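PDB 6G5O: cytochrome P450 from Zobellia galactanivorans, which belongs to the cytochrome P450 family of heme-thiolate proteins and holds protoporphyrin IX containing iron within a mainly helical fold. Local coordinates for residues G254-E259 with I311-K316; I226-N231 with Q338-L343; A303-P308 with K316-V321. All coordinates share one frame; numbering follows the deposited sequence.

Interaction 1: residues G254-E259 with I311-K316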
loop_
_atom_site.group_PDB
_atom_site.type_symbol
_atom_site.label_atom_id
_atom_site.label_comp_id
_atom_site.label_asym_id
_atom_site.label_seq_id
_atom_site.Cartn_x
_atom_site.Cartn_y
_atom_site.Cartn_z
ATOM N N GLY A 254 -0.826 -14.225 -10.901
ATOM C CA GLY A 254 -1.802 -13.143 -10.693
ATOM C C GLY A 254 -2.604 -13.366 -9.429
ATOM O O GLY A 254 -2.715 -12.480 -8.559
ATOM N N ARG A 255 -3.102 -14.598 -9.306
ATOM C CA ARG A 255 -3.960 -14.977 -8.208
ATOM C C ARG A 255 -3.204 -15.027 -6.906
ATOM O O ARG A 255 -3.750 -14.652 -5.873
ATOM C CB ARG A 255 -4.687 -16.296 -8.513
ATOM C CG ARG A 255 -5.942 -16.058 -9.374
ATOM C CD ARG A 255 -6.559 -17.383 -9.843
ATOM N NE ARG A 255 -5.724 -18.053 -10.839
ATOM C CZ ARG A 255 -5.663 -19.376 -11.062
ATOM N NH1 ARG A 255 -6.363 -20.244 -10.348
ATOM N NH2 ARG A 255 -4.890 -19.837 -12.021
ATOM N N ALA A 256 -1.968 -15.518 -6.958
ATOM C CA ALA A 256 -1.078 -15.515 -5.787
ATOM C C ALA A 256 -0.796 -14.096 -5.323
ATOM O O ALA A 256 -0.713 -13.854 -4.151
ATOM C CB ALA A 256 0.236 -16.189 -6.107
ATOM N N VAL A 257 -0.641 -13.161 -6.239
ATOM C CA VAL A 257 -0.359 -11.788 -5.814
ATOM C C VAL A 257 -1.556 -11.219 -5.087
ATOM O O VAL A 257 -1.400 -10.605 -4.026
ATOM C CB VAL A 257 0.107 -10.872 -6.987
ATOM C CG1 VAL A 257 0.057 -9.393 -6.590
ATOM C CG2 VAL A 257 1.533 -11.226 -7.398
ATOM N N GLU A 258 -2.755 -11.457 -5.626
ATOM C CA GLU A 258 -3.970 -10.928 -5.010
ATOM C C GLU A 258 -4.198 -11.600 -3.663
ATOM O O GLU A 258 -4.758 -11.002 -2.728
ATOM C CB GLU A 258 -5.209 -11.134 -5.891
ATOM C CG GLU A 258 -5.195 -10.344 -7.180
ATOM C CD GLU A 258 -4.925 -8.836 -7.004
ATOM O OE1 GLU A 258 -5.621 -8.149 -6.218
ATOM O OE2 GLU A 258 -4.008 -8.334 -7.699
ATOM N N GLU A 259 -3.813 -12.870 -3.565
ATOM C CA GLU A 259 -4.021 -13.564 -2.322
ATOM C C GLU A 259 -3.061 -13.040 -1.256
ATOM O O GLU A 259 -3.415 -12.944 -0.082
ATOM C CB GLU A 259 -3.865 -15.092 -2.513
ATOM C CG GLU A 259 -3.865 -15.908 -1.226
ATOM C CD GLU A 259 -5.176 -15.939 -0.512
ATOM O OE1 GLU A 259 -6.096 -15.150 -0.848
ATOM O OE2 GLU A 259 -5.318 -16.790 0.387
ATOM N N ILE A 311 -2.947 -18.739 3.352
ATOM C CA ILE A 311 -2.730 -18.329 2.003
ATOM C C ILE A 311 -3.095 -19.503 1.092
ATOM O O ILE A 311 -2.403 -20.526 1.091
ATOM C CB ILE A 311 -1.284 -17.836 1.816
ATOM C CG1 ILE A 311 -1.201 -16.396 2.391
ATOM C CG2 ILE A 311 -0.867 -17.863 0.342
ATOM C CD1 ILE A 311 0.182 -15.766 2.376
ATOM N N VAL A 312 -4.187 -19.345 0.344
ATOM C CA VAL A 312 -4.565 -20.274 -0.709
ATOM C C VAL A 312 -4.040 -19.695 -2.017
ATOM O O VAL A 312 -4.645 -18.770 -2.616
ATOM C CB VAL A 312 -6.100 -20.452 -0.808
ATOM C CG1 VAL A 312 -6.483 -21.336 -2.004
ATOM C CG2 VAL A 312 -6.663 -21.007 0.480
ATOM N N LEU A 313 -2.936 -20.268 -2.475
ATOM C CA LEU A 313 -2.089 -19.671 -3.487
ATOM C C LEU A 313 -2.780 -19.387 -4.805
ATOM O O LEU A 313 -2.415 -18.444 -5.502
ATOM C CB LEU A 313 -0.871 -20.579 -3.724
ATOM C CG LEU A 313 0.372 -19.921 -4.315
ATOM C CD1 LEU A 313 0.871 -18.800 -3.411
ATOM C CD2 LEU A 313 1.490 -20.931 -4.456
ATOM N N ASP A 314 -3.764 -20.193 -5.155
ATOM C CA ASP A 314 -4.439 -20.037 -6.447
ATOM C C ASP A 314 -5.902 -19.602 -6.294
ATOM O O ASP A 314 -6.716 -19.851 -7.167
ATOM C CB ASP A 314 -4.340 -21.360 -7.241
ATOM C CG ASP A 314 -4.943 -22.591 -6.461
ATOM O OD1 ASP A 314 -5.532 -22.416 -5.354
ATOM O OD2 ASP A 314 -4.801 -23.748 -6.943
ATOM N N ARG A 315 -6.241 -18.949 -5.192
ATOM C CA ARG A 315 -7.640 -18.613 -4.912
ATOM C C ARG A 315 -8.247 -17.853 -6.100
ATOM O O ARG A 315 -7.751 -16.793 -6.455
ATOM C CB ARG A 315 -7.707 -17.746 -3.632
ATOM C CG ARG A 315 -9.092 -17.456 -3.091
ATOM C CD ARG A 315 -9.069 -16.439 -1.941
ATOM N NE ARG A 315 -8.342 -16.925 -0.742
ATOM C CZ ARG A 315 -8.880 -17.628 0.250
ATOM N NH1 ARG A 315 -10.135 -17.997 0.215
ATOM N NH2 ARG A 315 -8.124 -17.996 1.279
ATOM N N LYS A 316 -9.302 -18.395 -6.712
ATOM C CA LYS A 316 -10.047 -17.714 -7.795
ATOM C C LYS A 316 -11.086 -16.745 -7.247
ATOM O O LYS A 316 -11.305 -15.643 -7.803
ATOM C CB LYS A 316 -10.769 -18.702 -8.742
ATOM C CG LYS A 316 -9.834 -19.705 -9.402
ATOM C CD LYS A 316 -10.513 -20.660 -10.374
ATOM C CE LYS A 316 -10.825 -19.976 -11.698
ATOM N NZ LYS A 316 -11.205 -20.960 -12.764
HETATM O O HOH W 1 -6.518 -14.468 -5.741
#

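Interaction 2: residues I226-N231 with Q338-L343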
loop_
_atom_site.group_PDB
_atom_site.type_symbol
_atom_site.label_atom_id
_atom_site.label_comp_id
_atom_site.label_asym_id
_atom_site.label_seq_id
_atom_site.Cartn_x
_atom_site.Cartn_y
_atom_site.Cartn_z
ATOM N N ILE A 226 7.011 -1.932 0.646
ATOM C CA ILE A 226 8.140 -2.512 1.379
ATOM C C ILE A 226 7.674 -3.737 2.213
ATOM O O ILE A 226 8.343 -4.777 2.231
ATOM C CB ILE A 226 8.868 -1.479 2.260
ATOM C CG1 ILE A 226 9.633 -0.486 1.397
ATOM C CG2 ILE A 226 9.914 -2.165 3.138
ATOM C CD1 ILE A 226 10.140 0.730 2.152
ATOM N N ASN A 227 6.527 -3.599 2.863
ATOM C CA ASN A 227 5.924 -4.690 3.639
ATOM C C ASN A 227 5.412 -5.871 2.781
ATOM O O ASN A 227 5.647 -7.038 3.125
ATOM C CB ASN A 227 4.830 -4.163 4.537
ATOM C CG ASN A 227 5.392 -3.440 5.760
ATOM O OD1 ASN A 227 6.511 -3.774 6.237
ATOM N ND2 ASN A 227 4.647 -2.434 6.255
ATOM N N ALA A 228 4.751 -5.588 1.654
ATOM C CA ALA A 228 4.337 -6.650 0.729
ATOM C C ALA A 228 5.523 -7.461 0.232
ATOM O O ALA A 228 5.459 -8.687 0.124
ATOM C CB ALA A 228 3.572 -6.066 -0.467
ATOM N N VAL A 229 6.591 -6.771 -0.150
ATOM C CA VAL A 229 7.758 -7.458 -0.705
ATOM C C VAL A 229 8.408 -8.346 0.362
ATOM O O VAL A 229 8.736 -9.511 0.112
ATOM C CB VAL A 229 8.769 -6.454 -1.298
ATOM C CG1 VAL A 229 10.120 -7.087 -1.572
ATOM C CG2 VAL A 229 8.220 -5.880 -2.588
ATOM N N THR A 230 8.554 -7.780 1.553
ATOM C CA THR A 230 9.240 -8.444 2.657
ATOM C C THR A 230 8.406 -9.644 3.147
ATOM O O THR A 230 8.941 -10.754 3.285
ATOM C CB THR A 230 9.517 -7.469 3.795
ATOM O OG1 THR A 230 10.347 -6.410 3.302
ATOM C CG2 THR A 230 10.250 -8.165 4.950
ATOM N N ASN A 231 7.095 -9.426 3.339
ATOM C CA ASN A 231 6.193 -10.482 3.766
ATOM C C ASN A 231 6.115 -11.645 2.770
ATOM O O ASN A 231 5.988 -12.814 3.192
ATOM C CB ASN A 231 4.815 -9.930 4.101
ATOM C CG ASN A 231 4.818 -9.059 5.365
ATOM O OD1 ASN A 231 5.795 -9.054 6.098
ATOM N ND2 ASN A 231 3.738 -8.294 5.606
ATOM N N GLN A 338 2.566 -5.365 -10.551
ATOM C CA GLN A 338 3.656 -5.737 -11.432
ATOM C C GLN A 338 4.935 -6.045 -10.653
ATOM O O GLN A 338 5.691 -7.002 -10.995
ATOM C CB GLN A 338 3.942 -4.674 -12.455
ATOM C CG GLN A 338 2.850 -4.286 -13.425
ATOM C CD GLN A 338 1.866 -5.367 -13.738
ATOM O OE1 GLN A 338 2.235 -6.443 -14.181
ATOM N NE2 GLN A 338 0.570 -5.067 -13.515
ATOM N N ILE A 339 5.184 -5.244 -9.616
ATOM C CA ILE A 339 6.331 -5.493 -8.752
ATOM C C ILE A 339 6.259 -6.920 -8.220
ATOM O O ILE A 339 7.205 -7.681 -8.321
ATOM C CB ILE A 339 6.348 -4.531 -7.542
ATOM C CG1 ILE A 339 6.964 -3.185 -7.957
ATOM C CG2 ILE A 339 7.172 -5.095 -6.410
ATOM C CD1 ILE A 339 6.812 -2.102 -6.927
ATOM N N LEU A 340 5.118 -7.257 -7.645
ATOM C CA LEU A 340 4.946 -8.526 -6.988
ATOM C C LEU A 340 4.861 -9.733 -7.934
ATOM O O LEU A 340 5.411 -10.799 -7.570
ATOM C CB LEU A 340 3.727 -8.455 -6.062
ATOM C CG LEU A 340 3.881 -7.489 -4.899
ATOM C CD1 LEU A 340 2.564 -7.281 -4.183
ATOM C CD2 LEU A 340 4.943 -8.001 -3.911
ATOM N N LYS A 341 4.221 -9.586 -9.117
ATOM C CA LYS A 341 4.180 -10.698 -10.098
ATOM C C LYS A 341 5.609 -11.027 -10.555
ATOM O O LYS A 341 6.012 -12.233 -10.594
ATOM C CB LYS A 341 3.253 -10.454 -11.303
ATOM N N ILE A 342 6.368 -9.973 -10.886
ATOM C CA ILE A 342 7.753 -10.114 -11.336
ATOM C C ILE A 342 8.698 -10.628 -10.241
ATOM O O ILE A 342 9.514 -11.505 -10.506
ATOM C CB ILE A 342 8.300 -8.810 -11.941
ATOM C CG1 ILE A 342 7.525 -8.477 -13.221
ATOM C CG2 ILE A 342 9.800 -8.927 -12.295
ATOM C CD1 ILE A 342 7.818 -7.068 -13.713
ATOM N N LEU A 343 8.565 -10.104 -9.026
ATOM C CA LEU A 343 9.334 -10.628 -7.908
ATOM C C LEU A 343 9.091 -12.123 -7.684
ATOM O O LEU A 343 10.052 -12.911 -7.617
ATOM C CB LEU A 343 9.049 -9.870 -6.635
ATOM C CG LEU A 343 9.789 -10.386 -5.413
ATOM C CD1 LEU A 343 11.304 -10.251 -5.543
ATOM C CD2 LEU A 343 9.282 -9.675 -4.171
#

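Interaction 3: residues A303-P308 with K316-V321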
loop_
_atom_site.group_PDB
_atom_site.type_symbol
_atom_site.label_atom_id
_atom_site.label_comp_id
_atom_site.label_asym_id
_atom_site.label_seq_id
_atom_site.Cartn_x
_atom_site.Cartn_y
_atom_site.Cartn_z
ATOM N N ALA A 303 -17.295 -15.244 6.835
ATOM C CA ALA A 303 -18.501 -15.343 6.013
ATOM C C ALA A 303 -18.194 -15.158 4.520
ATOM O O ALA A 303 -19.082 -15.404 3.685
ATOM C CB ALA A 303 -19.556 -14.319 6.459
ATOM N N VAL A 304 -16.965 -14.723 4.182
ATOM C CA VAL A 304 -16.610 -14.406 2.796
ATOM C C VAL A 304 -15.499 -15.243 2.227
ATOM O O VAL A 304 -15.548 -15.597 1.075
ATOM C CB VAL A 304 -16.219 -12.920 2.648
ATOM C CG1 VAL A 304 -15.838 -12.616 1.205
ATOM C CG2 VAL A 304 -17.363 -12.000 3.091
ATOM N N PHE A 305 -14.463 -15.529 3.004
ATOM C CA PHE A 305 -13.324 -16.270 2.517
ATOM C C PHE A 305 -13.244 -17.635 3.200
ATOM O O PHE A 305 -13.242 -17.743 4.414
ATOM C CB PHE A 305 -12.008 -15.494 2.750
ATOM C CG PHE A 305 -12.014 -14.058 2.223
ATOM C CD1 PHE A 305 -12.498 -13.012 3.007
ATOM C CD2 PHE A 305 -11.601 -13.777 0.955
ATOM C CE1 PHE A 305 -12.515 -11.686 2.549
ATOM C CE2 PHE A 305 -11.645 -12.469 0.461
ATOM C CZ PHE A 305 -12.083 -11.413 1.257
ATOM N N GLU A 306 -13.228 -18.685 2.398
ATOM C CA GLU A 306 -12.862 -20.005 2.877
ATOM C C GLU A 306 -11.402 -20.001 3.292
ATOM O O GLU A 306 -10.599 -19.409 2.617
ATOM C CB GLU A 306 -13.065 -21.058 1.747
ATOM C CG GLU A 306 -13.254 -22.522 2.215
ATOM C CD GLU A 306 -14.576 -22.733 2.973
ATOM O OE1 GLU A 306 -15.587 -22.070 2.638
ATOM O OE2 GLU A 306 -14.602 -23.551 3.911
ATOM N N ASN A 307 -11.064 -20.699 4.375
ATOM C CA ASN A 307 -9.675 -20.783 4.904
ATOM C C ASN A 307 -9.072 -19.384 5.000
ATOM O O ASN A 307 -8.081 -19.097 4.367
ATOM C CB ASN A 307 -8.778 -21.635 4.005
ATOM C CG ASN A 307 -9.321 -23.034 3.760
ATOM O OD1 ASN A 307 -9.507 -23.791 4.708
ATOM N ND2 ASN A 307 -9.496 -23.416 2.471
ATOM N N PRO A 308 -9.701 -18.485 5.753
ATOM C CA PRO A 308 -9.265 -17.093 5.671
ATOM C C PRO A 308 -7.897 -16.826 6.281
ATOM O O PRO A 308 -7.249 -15.835 5.909
ATOM C CB PRO A 308 -10.344 -16.328 6.460
ATOM C CG PRO A 308 -11.002 -17.330 7.320
ATOM C CD PRO A 308 -10.873 -18.666 6.619
ATOM N N LYS A 316 -9.302 -18.395 -6.712
ATOM C CA LYS A 316 -10.047 -17.714 -7.795
ATOM C C LYS A 316 -11.086 -16.745 -7.247
ATOM O O LYS A 316 -11.305 -15.643 -7.803
ATOM C CB LYS A 316 -10.769 -18.702 -8.742
ATOM C CG LYS A 316 -9.834 -19.705 -9.402
ATOM C CD LYS A 316 -10.513 -20.660 -10.374
ATOM C CE LYS A 316 -10.825 -19.976 -11.698
ATOM N NZ LYS A 316 -11.205 -20.960 -12.764
ATOM N N VAL A 317 -11.761 -17.160 -6.193
ATOM C CA VAL A 317 -12.805 -16.306 -5.612
ATOM C C VAL A 317 -12.200 -15.438 -4.510
ATOM O O VAL A 317 -12.043 -15.897 -3.390
ATOM C CB VAL A 317 -14.003 -17.123 -5.043
ATOM C CG1 VAL A 317 -15.096 -16.189 -4.540
ATOM C CG2 VAL A 317 -14.584 -18.055 -6.135
ATOM N N ASN A 318 -11.894 -14.182 -4.813
ATOM C CA ASN A 318 -11.110 -13.352 -3.880
ATOM C C ASN A 318 -11.521 -11.901 -4.003
ATOM O O ASN A 318 -10.776 -11.093 -4.568
ATOM C CB ASN A 318 -9.598 -13.540 -4.187
ATOM C CG ASN A 318 -8.692 -12.855 -3.198
ATOM O OD1 ASN A 318 -9.158 -12.261 -2.224
ATOM N ND2 ASN A 318 -7.392 -12.927 -3.438
ATOM N N PRO A 319 -12.704 -11.552 -3.459
ATOM C CA PRO A 319 -13.202 -10.166 -3.435
ATOM C C PRO A 319 -12.569 -9.343 -2.304
ATOM O O PRO A 319 -13.277 -8.702 -1.554
ATOM C CB PRO A 319 -14.706 -10.340 -3.217
ATOM C CG PRO A 319 -14.791 -11.547 -2.349
ATOM C CD PRO A 319 -13.649 -12.468 -2.765
ATOM N N HIS A 320 -11.228 -9.369 -2.197
ATOM C CA HIS A 320 -10.552 -8.669 -1.109
ATOM C C HIS A 320 -10.594 -7.144 -1.257
ATOM O O HIS A 320 -10.784 -6.606 -2.338
ATOM C CB HIS A 320 -9.107 -9.136 -1.003
ATOM C CG HIS A 320 -8.231 -8.610 -2.079
ATOM N ND1 HIS A 320 -7.637 -7.365 -2.003
ATOM C CD2 HIS A 320 -7.837 -9.155 -3.262
ATOM C CE1 HIS A 320 -6.926 -7.163 -3.106
ATOM N NE2 HIS A 320 -7.019 -8.235 -3.878
ATOM N N VAL A 321 -10.359 -6.460 -0.160
ATOM C CA VAL A 321 -10.350 -5.019 -0.139
ATOM C C VAL A 321 -8.982 -4.466 0.315
ATOM O O VAL A 321 -8.902 -3.349 0.806
ATOM C CB VAL A 321 -11.509 -4.497 0.757
ATOM C CG1 VAL A 321 -12.833 -4.691 0.077
ATOM C CG2 VAL A 321 -11.539 -5.206 2.085
#

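Interaction 1: residues G254-E259 with I311-K316
Glu-259 sets its carboxylate against Arg-315 and the backbone of Val-312, and loses more surface here than any other residue of the pair of segments. With CG anti to the backbone N (chi1 172°) and a bend at chi2, the chain carries both oxygens off helix 253-264 toward the loop. Arg-315 takes hold side-on: NE bonds to Glu-259 OE1 at 2.9 Å, and NH2 bonds to OE2 at 3.2 Å, almost within the guanidinium plane. The two planes are 38° apart, so the bidentate salt bridge is twisted, and NE meets OE1 from above the carboxylate plane. Val-312 N reaches Glu-259 OE2 at 2.8 Å on its anti side, from the same face as NH2, which leaves OE2 holding a backbone and a side-chain donor at once. Glu-259 OE1 also pairs with Arg-262, one helical turn on. This is the ExxR motif of the P450 K helix completed by the arginine of the meander loop, the Glu-Arg-Arg triad of the family. Arg-315 is itself positioned by the carbonyls of Glu-306 and Asn-307. Nearer the start of the helix, Arg-255 lies alongside Lys-316, both chains running the same way, and Arg-255 CG rests 3.5 Å from Arg-315 O. Arg-255 NH1 makes a weak bond to Asp-314 O, 3.2 Å long and bent to 133°. One water spans the backbones, donating to Arg-255 O (2.8 Å) and Arg-315 O (2.7 Å). Ala-256 CB packs on Leu-313 CD1 at 3.8 Å, an apolar part of the contact.

Interaction 2: residues I226-N231 with Q338-L343
Two long helices of the P450 core, the central one at 223-238 and the L helix at 333-350, meet where Val-229 and Ala-228 face Ile-339, Leu-340 and Leu-343. The short segments run nearly parallel, their axes 10.6 Å apart at closest approach and crossing at -17°. Val-229 divides its two methyls between successive turns of the partner. Val-229 CG1, anti to the backbone N (chi1 166°), lies 3.8 Å from Leu-343 CD2, whereas Val-229 CG2 reaches back to Ile-339 CG2 at 4.0 Å and Leu-340 CD2 at 4.1 Å. The Val-229 and Ile-339 side chains cross at about a right angle. Leu-340 turns its forked end to the 226-231 helix, and its CD1 stands 4.0 Å from Ala-228 CB. All five residues are buried and no hydrogen bond passes between the segments, so the contact consists of methyl groups in van der Waals touch. Beyond it, Leu-340 also packs on Val-257 and Ile-261 of helix 253-264, and Ile-339 on Leu-130 of helix 122-139. The Ala-228 side chain is about 4 Å from the heme, which makes this seam part of the porphyrin's surroundings. This near-parallel pair, with the D and E helices packed round it, forms the four-helix bundle characteristic of the P450 fold.

Interaction 3: residues A303-P308 with K316-V321
Val-304 opens the contact with its CG1 methyl, 3.9 Å from CG of Pro-319. The valine branch and the proline ring slide past each other in opposite directions. The same methyl serves a second purpose within its own segment: Val-304 CG1 also sits 3.7 Å above the plane of the Phe-305 ring, displaced toward its rim, and makes Val-304 and Phe-305 a joint apolar surface. Phe-305 follows as the main contributor. Its CG is anti to the carbonyl carbon (chi1 -52°), which sends the ring across toward residues 318-320. There Phe-305 CE2 lies 3.8 Å from Pro-319 CD and 3.7 Å from Asn-318 OD1, the amide plane being turned 84° from that of the ring. Further round the rim, Phe-305 CZ meets His-320 CA at 3.9 Å, at the ring edge and near its plane. Pro-319 is the centre of an inverse gamma turn, supported by a weak bond from His-320 N to Asn-318 O. Both segments lie in the long loop between helices 295-298 and 333-350, which includes the meander of a P450, and Arg-262 adds a cation-pi contact to Phe-305. At the end of the first segment, Pro-308 O receives a hydrogen bond from Arg-262 as well. Apart from Asn-318 OD1 against the ring, the touching side-chain atoms are carbons. With no hydrogen bond between the two segments, cohesion here comes mainly from aromatic and aliphatic groups in contact, while hydrogen bonds to Glu-258 and His-35 hold the His-320 ring, through NE2, and Pro-319 O.

Overall arrangement
From the N terminus, helix 223-238 comes first, and interaction 2 closes the widest loop by bringing it against helix 333-350. Interaction 1 nests inside that loop, joining helix 253-264 to the meander and closing a loop of 51 residues that holds strands and a short helix. Interaction 3, nested there too, closes a tight loop of seven residues without helix or strand. It crosses interaction 1: their segments alternate along the chain and share Lys-316. Those two contacts touch directly, their centres 10 Å apart. Interaction 1 also touches interaction 2 by packing of Val-257 against 340-341. Helix 253-264, which touches both helix 333-350 and the loop, thus links the helical core near the heme to the meander.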